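Local coordinates for Poly(A) ribonuclease pop2 (Schizosaccharomyces pombe, PDB 2P51), which removes poly(A) tails from mRNA, releasing 5'-AMP, as the metal-dependent catalytic 3'-exoribonuclease of the CCR4-NOT complex, at residues W106-T111 with A145-L150; N113-M118 with K136-G141; D172-L177 with E190-I195; K178-I183 with C197-K202. One frame throughout, in Å; residues are numbered along the deposited sequence.

Interaction 1. Residues W106-T111 with A145-L150; sequences WQFNFT and ADFAEL
Phe110, which touches Phe147 through its ring, has its backbone O bound by His137 ND1; this hydrogen bond ties the chain just past the end of strand 105-109 to helix 134-140, while the contact with helix 144-152 is wholly apolar. Phe108 and Phe110, two residues apart, project from the same side of the chain and both meet Phe147, which sits in the corner they form. Its CE1 lies 3.6 Å above the plane of the Phe108 ring, over the centre, and the ring centroids are 4.9 Å apart with planes at 59°, an edge-to-face stack in which Phe147 supplies the edge. The roles reverse in the second stack: Phe110 CZ stands 3.7 Å above the Phe147 plane, shifted toward the rim, and the planes meet at 85°. Phe110 CE1 also reaches Phe147 CB at 3.7 Å. With CG of Phe147 trans to its own backbone N (chi1 171°), the ring extends from the helix far enough to meet Phe108 as well. The intervening Asn109, and Gln107 before it, turn the other way and both hydrogen-bond Asp25 OD1. Ile88 of the adjacent strand 87-93 packs against Phe110 and Phe147, placing the cluster between sheet and helix. Since all three touching residues are buried and no hydrogen bond crosses between the segments, the helix is held here by ring shape and C-H to pi-face contacts rather than by polar pairing.

Interaction 2. Residues N113-M118 with K136-G141; sequences NLQDDM and KHQEVG
Gln115 NE2 donates to Gln138 OE1 at 3.0 Å, the one direct hydrogen bond between residues 113-118 and 136-141. It is moderately bent, 140° at the hydrogen, and the donor is tilted from the carbonyl plane. The same OE1 accepts a second hydrogen bond from a water 2.7 Å away, which in turn accepts from Leu114 N, so direct and water-mediated links converge on a single oxygen. Asn113 approaches differently: its amide stacks on that of Gln138 with planes 20° apart, ND2 lying 3.4 Å from Gln138 CD. The nearby Gln138 NE2 is another donor, so this is packing and not a bond. The extended Gln138 chain, with CG trans to the backbone N, carries the amide out to all three neighbours. With an alanine here, Gln115 NE2 and the bridging water would probably lose their acceptor, and the Asn113 amide its stacking partner. Behind this layer, Asn113 N donates to Asp117 OD2 at 2.9 Å, and Lys84 forms a salt bridge with the other oxygen of that carboxylate. Asn113 OD1 accepts from Asp116 N at 2.9 Å, from above the carbonyl plane, and weakly from Gln115 N. Acceptance from the backbone N three residues on makes residues 113-116 of this surface loop an Asx motif.

Interaction 3. Residues D172-L177 with E190-I195; sequences DFAYLL and EEFYKI. With MG (magnesium ion), chain B.
The ring of Phe192 meets Ala174 edge-on: CE1 lies 3.9 Å from Ala174 CA, near the ring plane, and just as close to its CB. Leu177 slides past the same ring in the opposite direction, its CD2 coming to 3.9 Å from Phe192 CD1. These three residues are buried and make the close-packed part of the contact, although the axes of segments 172-177 and 190-195 come no closer than 11.5 Å and cross at 71°; the long Phe192 side chain, CG trans to the backbone N (chi1 168°), spans the distance. Were the ring cut back to an alanine, a gap would probably open beside Ala174 and Leu177 CD2 would lose its aromatic neighbour. Helix 170-181 belongs to the metal-binding core of the DEDD nuclease fold: Asp172 OD2 binds a magnesium ion at 2.1 Å, with four waters and Asp51 OD1 completing six ligands. Asp172 OD1 accepts from one of those waters at 2.6 Å and also hydrogen-bonds Thr52 OG1, two bonds that would restrict rotation of the carboxylate. Toward solvent the contact ends at Ile195, which is partly exposed: Leu177 CD1 comes to 3.6 Å from its CG2, the side chains crossing at about a right angle. Ile195 is modelled in two conformers, so that distance describes one of them.

Interaction 4. Residues K178-I183 with C197-K202; sequences KAMTQI and CIYFPK
Where helices 170-181 and 189-199 reach their C-terminal ends, Met180 of the first makes a Met-aromatic contact with Tyr199 of the second and also touches Phe200 just beyond it. Met180 SD lies 4.7 Å from the centroid of the Tyr199 ring and 45° off its normal, an oblique approach. The nearest ring atom is Tyr199 CD1, 3.8 Å from SD. The methyl group goes further: Met180 CE is 3.8 Å from Tyr199 CD1 and 3.7 Å from Phe200 CZ, so it touches both rings at once. A bend at the last torsion (chi3 -61°) turns CE aside from an otherwise extended run from CA to SD and sets it against both aromatics. Phe200 comes from the direction opposite to Met180, whereas Met180 and Tyr199 run past one another. Leu151 and Ile152 of helix 144-152 also pack on Met180, so Met180 has partners from helix 189-199, the residue after it, and helix 144-152. Phe200, for its part, meets Trp164 edge-to-face. Two hydrogen bonds finish the C-terminal end of the first helix. Gln182 N donates to Lys178 O at 2.9 Å, and as the chain leaves the helix with positive phi, the side chain turns back: Gln182 NE2 reaches Ala179 O at 2.9 Å, nearly straight at 166° and on a lone pair in the carbonyl plane. With Met180 and Phe200 buried and no hydrogen bond between the segments, this is a Met-aromatic contact joining two helix ends of the DEDD nuclease fold.

In the fold
Interactions 1, 3 and 4 are buried and apolar, whereas interaction 2 lies at the surface, its centre about 21 Å from the chain centre, and relies on amides and a water. Interactions 3 and 4 use the same pair of helices, 170-181 and 189-199, with centres about 6 Å apart; Phe173 and Phe200 join them, Phe173 CE1 to Phe200 CG at 3.6 Å. Interaction 1 packs helix 144-152 against strand 105-109, and that helix also meets the end of helix 170-181, where Ala148 packs on Ala179 and Met180 of interaction 4. Interactions 1 and 2 touch at His137, whose ring packs on Asn109. Of the four, interaction 3 alone includes a metal ligand.

Interaction 1. Residues W106-T111 with A145-L150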
# COMPACT_ATOMS: atom_id res chain seq x y z
N TRP A 106 -7.82 -3.76 -6.92
CA TRP A 106 -7.53 -5.16 -6.71
C TRP A 106 -7.09 -5.36 -5.25
O TRP A 106 -6.37 -4.51 -4.71
CB TRP A 106 -6.36 -5.64 -7.59
CG TRP A 106 -6.78 -5.93 -9.00
CD1 TRP A 106 -7.09 -7.19 -9.49
CD2 TRP A 106 -6.93 -5.02 -10.10
NE1 TRP A 106 -7.43 -7.09 -10.82
CE2 TRP A 106 -7.34 -5.80 -11.22
CE3 TRP A 106 -6.77 -3.64 -10.26
CZ2 TRP A 106 -7.58 -5.24 -12.47
CZ3 TRP A 106 -7.00 -3.06 -11.50
CH2 TRP A 106 -7.40 -3.86 -12.59
N GLN A 107 -7.51 -6.48 -4.71
CA GLN A 107 -7.11 -6.84 -3.37
C GLN A 107 -6.43 -8.21 -3.41
O GLN A 107 -7.08 -9.22 -3.63
CB GLN A 107 -8.36 -6.88 -2.49
CG GLN A 107 -8.14 -7.30 -1.05
CD GLN A 107 -9.33 -6.80 -0.22
OE1 GLN A 107 -9.22 -5.69 0.33
NE2 GLN A 107 -10.37 -7.61 -0.13
N PHE A 108 -5.12 -8.23 -3.16
CA PHE A 108 -4.31 -9.44 -3.16
C PHE A 108 -4.30 -10.00 -1.75
O PHE A 108 -3.92 -9.26 -0.82
CB PHE A 108 -2.88 -9.11 -3.59
CG PHE A 108 -2.82 -8.67 -5.04
CD1 PHE A 108 -2.54 -9.60 -6.03
CD2 PHE A 108 -3.06 -7.37 -5.41
CE1 PHE A 108 -2.52 -9.20 -7.36
CE2 PHE A 108 -3.04 -6.97 -6.75
CZ PHE A 108 -2.79 -7.88 -7.75
N ASN A 109 -4.72 -11.25 -1.58
CA ASN A 109 -4.84 -11.86 -0.25
C ASN A 109 -3.74 -12.89 -0.02
O ASN A 109 -3.66 -13.84 -0.83
CB ASN A 109 -6.23 -12.51 -0.17
CG ASN A 109 -7.33 -11.45 -0.30
OD1 ASN A 109 -7.44 -10.56 0.56
ND2 ASN A 109 -8.09 -11.55 -1.38
N PHE A 110 -2.91 -12.71 1.00
CA PHE A 110 -1.69 -13.50 1.15
C PHE A 110 -1.82 -14.59 2.21
O PHE A 110 -2.62 -14.51 3.15
CB PHE A 110 -0.51 -12.58 1.50
CG PHE A 110 -0.17 -11.73 0.28
CD1 PHE A 110 0.68 -12.22 -0.70
CD2 PHE A 110 -0.74 -10.49 0.09
CE1 PHE A 110 1.00 -11.47 -1.82
CE2 PHE A 110 -0.42 -9.70 -1.00
CZ PHE A 110 0.44 -10.22 -1.98
N THR A 111 -0.98 -15.60 2.04
CA THR A 111 -0.99 -16.77 2.94
C THR A 111 -0.71 -16.36 4.38
O THR A 111 0.15 -15.53 4.68
CB THR A 111 0.04 -17.79 2.44
OG1 THR A 111 -0.16 -19.01 3.16
CG2 THR A 111 1.46 -17.29 2.72
N ALA A 145 6.21 -14.43 -2.60
CA ALA A 145 7.23 -14.60 -3.60
C ALA A 145 6.67 -14.75 -5.00
O ALA A 145 7.20 -14.23 -5.98
CB ALA A 145 8.06 -15.84 -3.19
N ASP A 146 5.57 -15.49 -5.13
CA ASP A 146 4.88 -15.66 -6.42
C ASP A 146 4.37 -14.31 -6.91
O ASP A 146 4.48 -13.94 -8.08
CB ASP A 146 3.76 -16.66 -6.28
CG ASP A 146 4.21 -18.09 -6.03
OD1 ASP A 146 5.41 -18.43 -6.28
OD2 ASP A 146 3.34 -18.89 -5.60
N PHE A 147 3.78 -13.55 -6.00
CA PHE A 147 3.30 -12.21 -6.35
C PHE A 147 4.43 -11.34 -6.76
O PHE A 147 4.38 -10.57 -7.73
CB PHE A 147 2.64 -11.63 -5.08
CG PHE A 147 2.27 -10.15 -5.21
CD1 PHE A 147 1.18 -9.74 -5.94
CD2 PHE A 147 3.05 -9.19 -4.56
CE1 PHE A 147 0.89 -8.40 -6.00
CE2 PHE A 147 2.76 -7.84 -4.64
CZ PHE A 147 1.66 -7.41 -5.38
N ALA A 148 5.52 -11.42 -6.01
CA ALA A 148 6.63 -10.51 -6.29
C ALA A 148 7.24 -10.74 -7.66
O ALA A 148 7.54 -9.77 -8.39
CB ALA A 148 7.63 -10.68 -5.15
N GLU A 149 7.45 -11.99 -8.08
CA GLU A 149 7.94 -12.25 -9.42
C GLU A 149 7.06 -11.58 -10.48
O GLU A 149 7.58 -10.96 -11.41
CB GLU A 149 7.87 -13.76 -9.66
CG GLU A 149 9.21 -14.36 -9.98
CD GLU A 149 9.11 -15.87 -9.98
OE1 GLU A 149 8.13 -16.34 -10.60
OE2 GLU A 149 10.00 -16.48 -9.36
N LEU A 150 5.75 -11.69 -10.33
CA LEU A 150 4.82 -11.08 -11.29
C LEU A 150 4.86 -9.57 -11.22
O LEU A 150 4.80 -8.87 -12.23
CB LEU A 150 3.40 -11.62 -11.05
CG LEU A 150 3.25 -13.13 -11.39
CD1 LEU A 150 1.83 -13.61 -11.10
CD2 LEU A 150 3.63 -13.44 -12.82

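Interaction 2. Residues N113-M118 with K136-G141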
# COMPACT_ATOMS: atom_id res chain seq x y z
N ASN A 113 -1.30 -18.02 8.74
CA ASN A 113 -1.64 -19.18 9.53
C ASN A 113 -1.76 -18.72 10.99
O ASN A 113 -0.76 -18.38 11.62
CB ASN A 113 -0.60 -20.28 9.34
CG ASN A 113 -1.06 -21.54 10.06
OD1 ASN A 113 -1.33 -21.47 11.25
ND2 ASN A 113 -1.10 -22.65 9.30
N LEU A 114 -2.99 -18.67 11.52
CA LEU A 114 -3.20 -18.15 12.86
C LEU A 114 -2.57 -19.02 13.93
O LEU A 114 -2.29 -18.60 15.05
CB LEU A 114 -4.71 -18.00 13.18
CG LEU A 114 -5.37 -16.83 12.40
CD1 LEU A 114 -6.87 -16.81 12.69
CD2 LEU A 114 -4.71 -15.48 12.70
N GLN A 115 -2.36 -20.29 13.60
CA GLN A 115 -1.77 -21.17 14.62
C GLN A 115 -0.26 -21.01 14.64
O GLN A 115 0.39 -21.13 15.68
CB GLN A 115 -2.24 -22.61 14.29
CG GLN A 115 -3.73 -22.84 14.43
CD GLN A 115 -4.59 -22.38 13.27
OE1 GLN A 115 -5.64 -21.76 13.51
NE2 GLN A 115 -4.23 -22.64 12.01
N ASP A 116 0.41 -20.76 13.51
CA ASP A 116 1.85 -20.81 13.42
C ASP A 116 2.55 -19.46 13.37
O ASP A 116 3.74 -19.35 13.75
CB ASP A 116 2.30 -21.54 12.13
CG ASP A 116 1.90 -22.98 11.97
OD1 ASP A 116 1.46 -23.58 12.98
OD2 ASP A 116 2.03 -23.56 10.85
N ASP A 117 1.86 -18.43 12.87
CA ASP A 117 2.49 -17.16 12.52
C ASP A 117 2.40 -16.19 13.69
O ASP A 117 1.53 -16.33 14.53
CB ASP A 117 1.81 -16.51 11.30
CG ASP A 117 2.25 -17.23 10.04
OD1 ASP A 117 3.37 -17.80 9.99
OD2 ASP A 117 1.47 -17.26 9.06
N MET A 118 3.35 -15.25 13.69
CA MET A 118 3.38 -14.23 14.73
C MET A 118 2.46 -13.07 14.41
O MET A 118 2.28 -12.74 13.23
CB MET A 118 4.81 -13.70 14.85
CG MET A 118 5.82 -14.78 15.16
SD MET A 118 7.50 -14.17 15.36
CE MET A 118 7.93 -13.88 13.63
N LYS A 136 -9.53 -18.77 4.74
CA LYS A 136 -9.26 -18.75 3.31
C LYS A 136 -7.84 -18.28 3.03
O LYS A 136 -7.23 -18.83 2.09
CB LYS A 136 -10.28 -17.88 2.56
CG LYS A 136 -10.34 -18.27 1.09
CD LYS A 136 -11.55 -17.63 0.42
CE LYS A 136 -11.49 -17.78 -1.11
NZ LYS A 136 -12.68 -17.17 -1.78
N HIS A 137 -7.32 -17.34 3.81
CA HIS A 137 -5.92 -16.97 3.60
C HIS A 137 -5.02 -18.17 3.89
O HIS A 137 -3.95 -18.31 3.27
CB HIS A 137 -5.50 -15.82 4.50
CG HIS A 137 -6.03 -14.47 4.09
ND1 HIS A 137 -5.22 -13.45 3.60
CD2 HIS A 137 -7.30 -13.96 4.12
CE1 HIS A 137 -5.97 -12.37 3.34
NE2 HIS A 137 -7.23 -12.68 3.64
N GLN A 138 -5.44 -19.05 4.81
CA GLN A 138 -4.56 -20.17 5.13
C GLN A 138 -4.61 -21.17 3.98
O GLN A 138 -3.62 -21.80 3.60
CB GLN A 138 -4.96 -20.81 6.47
CG GLN A 138 -3.93 -21.90 6.83
CD GLN A 138 -4.27 -22.55 8.15
OE1 GLN A 138 -4.67 -21.86 9.10
NE2 GLN A 138 -4.11 -23.87 8.27
N GLU A 139 -5.80 -21.32 3.40
CA GLU A 139 -5.99 -22.30 2.35
C GLU A 139 -5.50 -21.85 0.97
O GLU A 139 -4.80 -22.67 0.34
CB GLU A 139 -7.48 -22.68 2.18
CG GLU A 139 -8.02 -23.54 3.29
CD GLU A 139 -7.25 -24.85 3.46
OE1 GLU A 139 -7.16 -25.61 2.47
OE2 GLU A 139 -6.74 -25.05 4.59
N VAL A 140 -5.88 -20.63 0.52
CA VAL A 140 -5.51 -20.28 -0.87
C VAL A 140 -4.90 -18.90 -0.90
O VAL A 140 -4.92 -18.18 -1.89
CB VAL A 140 -6.70 -20.35 -1.82
CG1 VAL A 140 -7.12 -21.81 -2.08
CG2 VAL A 140 -7.90 -19.59 -1.31
N GLY A 141 -4.32 -18.47 0.24
CA GLY A 141 -3.64 -17.18 0.18
C GLY A 141 -2.44 -17.24 -0.75
O GLY A 141 -1.80 -18.28 -0.94
O HOH W 1 -5.29 -19.36 10.01

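Interaction 3. Residues D172-L177 with E190-I195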
# COMPACT_ATOMS: atom_id res chain seq x y z
N ASP A 172 3.77 0.20 4.55
CA ASP A 172 3.18 -0.30 3.32
C ASP A 172 4.25 -0.51 2.25
O ASP A 172 4.34 -1.57 1.59
CB ASP A 172 2.09 0.67 2.88
CG ASP A 172 0.86 0.71 3.72
OD1 ASP A 172 0.65 -0.31 4.44
OD2 ASP A 172 0.10 1.71 3.76
N PHE A 173 5.11 0.52 2.07
CA PHE A 173 6.19 0.38 1.07
C PHE A 173 7.20 -0.68 1.54
O PHE A 173 7.74 -1.44 0.70
CB PHE A 173 6.94 1.68 0.84
CG PHE A 173 6.47 2.55 -0.30
CD1 PHE A 173 6.23 2.01 -1.55
CD2 PHE A 173 6.24 3.89 -0.12
CE1 PHE A 173 5.77 2.74 -2.66
CE2 PHE A 173 5.82 4.64 -1.20
CZ PHE A 173 5.57 4.11 -2.45
N ALA A 174 7.51 -0.76 2.83
CA ALA A 174 8.46 -1.76 3.32
C ALA A 174 7.93 -3.16 3.00
O ALA A 174 8.72 -4.05 2.61
CB ALA A 174 8.77 -1.59 4.80
N TYR A 175 6.62 -3.39 3.15
CA TYR A 175 6.10 -4.74 2.85
C TYR A 175 6.24 -5.07 1.38
O TYR A 175 6.51 -6.24 1.07
CB TYR A 175 4.63 -4.85 3.29
CG TYR A 175 4.56 -5.37 4.73
CD1 TYR A 175 4.18 -4.60 5.81
CD2 TYR A 175 4.92 -6.69 4.93
CE1 TYR A 175 4.13 -5.11 7.12
CE2 TYR A 175 4.89 -7.20 6.20
CZ TYR A 175 4.50 -6.43 7.29
OH TYR A 175 4.50 -7.01 8.52
N LEU A 176 6.08 -4.09 0.50
CA LEU A 176 6.23 -4.40 -0.92
C LEU A 176 7.71 -4.63 -1.22
O LEU A 176 8.05 -5.54 -2.00
CB LEU A 176 5.67 -3.33 -1.87
CG LEU A 176 4.19 -3.59 -2.27
CD1 LEU A 176 3.28 -3.38 -1.07
CD2 LEU A 176 3.81 -2.73 -3.46
N LEU A 177 8.58 -3.82 -0.56
CA LEU A 177 10.01 -4.13 -0.86
C LEU A 177 10.42 -5.47 -0.33
O LEU A 177 11.19 -6.22 -0.98
CB LEU A 177 10.91 -3.01 -0.31
CG LEU A 177 12.39 -3.06 -0.74
CD1 LEU A 177 12.54 -2.65 -2.21
CD2 LEU A 177 13.26 -2.18 0.15
N GLU A 190 18.66 5.30 5.06
CA GLU A 190 19.26 5.83 3.82
C GLU A 190 19.31 4.75 2.74
O GLU A 190 18.99 5.05 1.58
CB GLU A 190 20.67 6.37 4.11
CG GLU A 190 20.75 7.47 5.13
CD GLU A 190 20.56 7.03 6.57
OE1 GLU A 190 20.81 5.86 6.97
OE2 GLU A 190 20.07 7.87 7.37
N GLU A 191 19.68 3.54 3.09
CA GLU A 191 19.77 2.43 2.16
C GLU A 191 18.38 1.96 1.72
O GLU A 191 18.14 1.62 0.56
CB GLU A 191 20.52 1.20 2.71
CG GLU A 191 20.83 0.12 1.69
CD GLU A 191 21.64 -1.07 2.16
OE1 GLU A 191 22.35 -1.02 3.19
OE2 GLU A 191 21.61 -2.14 1.50
N PHE A 192 17.45 1.91 2.67
CA PHE A 192 16.08 1.54 2.33
C PHE A 192 15.54 2.52 1.31
O PHE A 192 14.97 2.08 0.30
CB PHE A 192 15.26 1.57 3.61
CG PHE A 192 13.77 1.48 3.43
CD1 PHE A 192 13.21 0.22 3.27
CD2 PHE A 192 12.95 2.59 3.44
CE1 PHE A 192 11.84 0.08 3.10
CE2 PHE A 192 11.60 2.45 3.25
CZ PHE A 192 11.01 1.21 3.07
N TYR A 193 15.71 3.82 1.58
CA TYR A 193 15.19 4.85 0.71
C TYR A 193 15.79 4.74 -0.68
O TYR A 193 15.09 4.89 -1.70
CB TYR A 193 15.53 6.21 1.33
CG TYR A 193 14.91 7.36 0.55
CD1 TYR A 193 13.54 7.64 0.62
CD2 TYR A 193 15.74 8.14 -0.26
CE1 TYR A 193 13.01 8.69 -0.10
CE2 TYR A 193 15.19 9.18 -0.98
CZ TYR A 193 13.84 9.44 -0.91
OH TYR A 193 13.33 10.50 -1.63
N LYS A 194 17.08 4.51 -0.78
CA LYS A 194 17.73 4.41 -2.08
C LYS A 194 17.14 3.30 -2.94
O LYS A 194 16.84 3.44 -4.13
CB LYS A 194 19.21 4.14 -1.86
CG LYS A 194 20.04 3.89 -3.08
CD LYS A 194 21.50 4.14 -2.59
CE LYS A 194 21.34 5.01 -1.33
NZ LYS A 194 21.11 6.45 -1.65
N ILE A 195 16.98 2.13 -2.32
CA ILE A 195 16.45 0.99 -3.09
C ILE A 195 14.99 1.20 -3.35
O ILE A 195 14.49 0.90 -4.45
CB ILE A 195 16.69 -0.28 -2.22
CG1 ILE A 195 18.18 -0.55 -2.06
CG2 ILE A 195 15.92 -1.45 -2.76
CD1 ILE A 195 18.61 -1.68 -1.18
MG MG B . -1.68 2.05 4.87
O HOH W 2 -1.14 0.54 6.18
O HOH W 3 -2.09 3.75 3.78
O HOH W 4 -3.40 2.20 5.90
O HOH W 5 -0.72 3.44 6.16

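Interaction 4. Residues K178-I183 with C197-K202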
# COMPACT_ATOMS: atom_id res chain seq x y z
N LYS A 178 9.96 -5.84 0.85
CA LYS A 178 10.21 -7.18 1.42
C LYS A 178 9.73 -8.27 0.48
O LYS A 178 10.37 -9.28 0.21
CB LYS A 178 9.52 -7.30 2.79
CG LYS A 178 9.45 -8.69 3.35
CD LYS A 178 8.72 -8.73 4.70
CE LYS A 178 8.70 -10.17 5.27
NZ LYS A 178 7.74 -10.22 6.44
N ALA A 179 8.53 -8.13 -0.09
CA ALA A 179 8.01 -9.12 -1.00
C ALA A 179 8.91 -9.22 -2.22
O ALA A 179 9.32 -10.32 -2.64
CB ALA A 179 6.60 -8.76 -1.43
N MET A 180 9.27 -8.08 -2.81
CA MET A 180 10.07 -8.19 -4.04
C MET A 180 11.48 -8.71 -3.80
O MET A 180 12.02 -9.36 -4.69
CB MET A 180 10.12 -6.81 -4.71
CG MET A 180 8.77 -6.50 -5.35
SD MET A 180 8.81 -4.93 -6.26
CE MET A 180 9.22 -3.79 -4.94
N THR A 181 12.08 -8.42 -2.64
CA THR A 181 13.50 -8.76 -2.46
C THR A 181 13.73 -10.06 -1.71
O THR A 181 14.81 -10.66 -1.85
CB THR A 181 14.25 -7.64 -1.70
OG1 THR A 181 13.68 -7.45 -0.40
CG2 THR A 181 14.13 -6.29 -2.41
N GLN A 182 12.73 -10.46 -0.93
CA GLN A 182 12.77 -11.68 -0.12
C GLN A 182 13.93 -11.77 0.85
O GLN A 182 14.43 -12.88 1.12
CB GLN A 182 12.81 -12.89 -1.05
CG GLN A 182 11.52 -13.07 -1.85
CD GLN A 182 10.34 -13.49 -0.99
OE1 GLN A 182 10.42 -14.45 -0.22
NE2 GLN A 182 9.24 -12.75 -1.15
N ILE A 183 14.35 -10.64 1.40
CA ILE A 183 15.46 -10.66 2.34
C ILE A 183 15.14 -9.64 3.41
O ILE A 183 14.23 -8.83 3.18
CB ILE A 183 16.78 -10.24 1.66
CG1 ILE A 183 16.62 -8.92 0.87
CG2 ILE A 183 17.35 -11.33 0.77
CD1 ILE A 183 17.94 -8.44 0.28
N CYS A 197 13.46 3.96 -3.96
CA CYS A 197 13.25 4.91 -5.08
C CYS A 197 13.69 4.33 -6.42
O CYS A 197 13.39 4.83 -7.49
CB CYS A 197 13.95 6.25 -4.76
SG CYS A 197 13.05 7.10 -3.40
N ILE A 198 14.40 3.18 -6.40
CA ILE A 198 14.64 2.55 -7.73
C ILE A 198 13.42 1.78 -8.20
O ILE A 198 13.03 1.81 -9.37
CB ILE A 198 15.89 1.67 -7.62
CG1 ILE A 198 17.18 2.49 -7.44
CG2 ILE A 198 16.01 0.68 -8.78
CD1 ILE A 198 18.35 1.63 -7.02
N TYR A 199 12.78 1.03 -7.27
CA TYR A 199 11.57 0.31 -7.65
C TYR A 199 10.35 1.21 -7.82
O TYR A 199 9.50 0.88 -8.67
CB TYR A 199 11.23 -0.76 -6.56
CG TYR A 199 12.16 -1.94 -6.65
CD1 TYR A 199 11.90 -3.04 -7.49
CD2 TYR A 199 13.32 -1.96 -5.87
CE1 TYR A 199 12.78 -4.13 -7.53
CE2 TYR A 199 14.21 -3.03 -5.91
CZ TYR A 199 13.93 -4.11 -6.76
OH TYR A 199 14.82 -5.18 -6.79
N PHE A 200 10.25 2.29 -7.04
CA PHE A 200 9.13 3.22 -7.09
C PHE A 200 9.68 4.62 -7.38
O PHE A 200 9.70 5.48 -6.48
CB PHE A 200 8.37 3.23 -5.75
CG PHE A 200 7.94 1.81 -5.36
CD1 PHE A 200 6.77 1.26 -5.86
CD2 PHE A 200 8.69 1.05 -4.47
CE1 PHE A 200 6.34 -0.00 -5.50
CE2 PHE A 200 8.28 -0.24 -4.10
CZ PHE A 200 7.08 -0.77 -4.62
N PRO A 201 10.18 4.88 -8.58
CA PRO A 201 10.88 6.11 -8.84
C PRO A 201 10.02 7.36 -8.78
O PRO A 201 10.59 8.46 -8.65
CB PRO A 201 11.43 5.92 -10.26
CG PRO A 201 10.52 4.88 -10.88
CD PRO A 201 10.20 3.93 -9.74
N LYS A 202 8.71 7.24 -8.88
CA LYS A 202 7.81 8.40 -8.79
C LYS A 202 6.69 8.06 -7.82
O LYS A 202 5.79 7.28 -8.18
CB LYS A 202 7.26 8.73 -10.17
CG LYS A 202 6.23 9.84 -10.20
CD LYS A 202 5.94 10.35 -11.62
CE LYS A 202 5.11 11.60 -11.53
NZ LYS A 202 3.71 11.52 -11.98